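Lipase (Streptomyces rimosus, PDB 5MAL) hydrolyses triacylglycerols and a range of other esters as a secreted serine lipase of the GDSL family, with a preference for medium-length acyl chains. Local coordinates at residues Asp3-Gly8 with Asn48-Ser53. Residues are numbered along the deposited sequence; the frame is centred on the assembly and turned at random.
Sequences DYVALG and NFTACS
Ala6 O takes two backbone donors: Thr50 N lies 3.0 Å from Ala6 O, tilted out of the carbonyl plane, while Ala51 N reaches the same oxygen in that plane at 2.9 Å. This fork falls where strand 46-49 gives way to loop. Before it the pairing is regular and parallel, since Asn48 N donates to Tyr4 O at 2.8 Å and Asn48 O accepts from Ala6 N; beyond it, Cys52 N still reaches Gly8 O. Strand 46-49 is an outermost strand and 3-8 its inner neighbour in the five-stranded parallel sheet of the SGNH hydrolase fold. The loop leads to Cys52, disulfide-bonded to Cys27; the Cys52 side chain is about 8 Å from that of the nucleophile Ser10. The Phe49 ring, with CG anti to the backbone N (chi1 -165°), turns its CD1 edge to Ala6 O, which lies in the ring plane, while Ala6 CB touches CD1 at 3.6 Å from one side of that plane. Pro35 touches both side chains. An alanine in place of Phe49 would probably leave Ala6 CB and Pro35 without their aromatic neighbour and open a gap beside them. On the face holding Val5 and Asn48, Thr50 OG1 meets Leu7 CD2 at 3.3 Å, the two side chains running alongside, while Gln64 O is the hydroxyl's hydrogen-bond partner. Gly8's backbone angles (phi/psi 127°/-158°) would press a beta carbon into Leu7 O.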
# COMPACT_ATOMS: atom_id res chain seq x y z
N ASP A 3 5.23 -13.03 16.50
CA ASP A 3 4.99 -13.53 15.15
C ASP A 3 4.23 -12.49 14.36
O ASP A 3 3.05 -12.29 14.55
CB ASP A 3 4.24 -14.85 15.16
CG ASP A 3 5.07 -15.97 15.71
OD1 ASP A 3 5.90 -16.51 14.95
OD2 ASP A 3 4.90 -16.30 16.90
N TYR A 4 4.96 -11.86 13.46
CA TYR A 4 4.47 -10.78 12.63
C TYR A 4 4.45 -11.26 11.20
O TYR A 4 5.49 -11.64 10.66
CB TYR A 4 5.37 -9.55 12.82
CG TYR A 4 5.13 -8.39 11.87
CD1 TYR A 4 3.86 -8.11 11.37
CD2 TYR A 4 6.19 -7.57 11.47
CE1 TYR A 4 3.65 -7.01 10.51
CE2 TYR A 4 5.99 -6.51 10.60
CZ TYR A 4 4.72 -6.23 10.14
OH TYR A 4 4.51 -5.17 9.29
N VAL A 5 3.28 -11.29 10.58
CA VAL A 5 3.23 -11.54 9.15
C VAL A 5 2.89 -10.25 8.42
O VAL A 5 1.87 -9.62 8.70
CB VAL A 5 2.21 -12.59 8.76
CG1 VAL A 5 2.23 -12.79 7.24
CG2 VAL A 5 2.49 -13.91 9.50
N ALA A 6 3.74 -9.88 7.48
CA ALA A 6 3.51 -8.67 6.70
C ALA A 6 3.14 -9.05 5.27
O ALA A 6 3.97 -9.53 4.50
CB ALA A 6 4.72 -7.78 6.72
N LEU A 7 1.88 -8.81 4.95
CA LEU A 7 1.29 -9.14 3.65
C LEU A 7 1.17 -7.93 2.78
O LEU A 7 1.27 -6.80 3.25
CB LEU A 7 -0.12 -9.70 3.83
CG LEU A 7 -0.32 -10.79 4.86
CD1 LEU A 7 -1.80 -10.90 5.08
CD2 LEU A 7 0.28 -12.07 4.32
N GLY A 8 0.89 -8.16 1.51
CA GLY A 8 0.44 -7.08 0.67
C GLY A 8 1.21 -6.89 -0.60
O GLY A 8 1.87 -7.82 -1.09
N ASN A 48 7.69 -12.80 9.33
CA ASN A 48 7.37 -13.46 8.08
C ASN A 48 6.85 -12.45 7.06
O ASN A 48 5.70 -12.02 7.10
CB ASN A 48 6.36 -14.58 8.31
CG ASN A 48 7.03 -15.88 8.75
OD1 ASN A 48 7.76 -16.50 7.98
ND2 ASN A 48 6.80 -16.26 9.98
N PHE A 49 7.73 -12.10 6.13
CA PHE A 49 7.49 -11.00 5.22
C PHE A 49 7.15 -11.57 3.86
O PHE A 49 8.05 -12.01 3.14
CB PHE A 49 8.75 -10.13 5.17
CG PHE A 49 8.56 -8.77 4.56
CD1 PHE A 49 7.30 -8.26 4.26
CD2 PHE A 49 9.68 -7.95 4.36
CE1 PHE A 49 7.15 -6.97 3.72
CE2 PHE A 49 9.54 -6.67 3.84
CZ PHE A 49 8.28 -6.17 3.52
N THR A 50 5.87 -11.58 3.52
CA THR A 50 5.44 -12.22 2.28
C THR A 50 4.83 -11.22 1.29
O THR A 50 4.42 -11.59 0.20
CB THR A 50 4.42 -13.34 2.56
OG1 THR A 50 3.30 -12.81 3.27
CG2 THR A 50 5.07 -14.44 3.38
N ALA A 51 4.76 -9.95 1.69
CA ALA A 51 4.31 -8.91 0.78
C ALA A 51 5.12 -8.97 -0.51
O ALA A 51 6.28 -9.36 -0.51
CB ALA A 51 4.45 -7.53 1.44
N CYS A 52 4.51 -8.56 -1.61
CA CYS A 52 5.15 -8.78 -2.90
C CYS A 52 4.72 -7.76 -3.92
O CYS A 52 3.54 -7.51 -4.11
CB CYS A 52 4.84 -10.20 -3.39
SG CYS A 52 5.92 -10.78 -4.72
N SER A 53 5.69 -7.13 -4.56
CA SER A 53 5.39 -6.18 -5.61
C SER A 53 4.46 -6.82 -6.64
O SER A 53 4.66 -7.97 -7.04
CB SER A 53 6.67 -5.71 -6.29
OG SER A 53 6.36 -4.83 -7.36
O HOH W 1 5.51 -14.85 11.69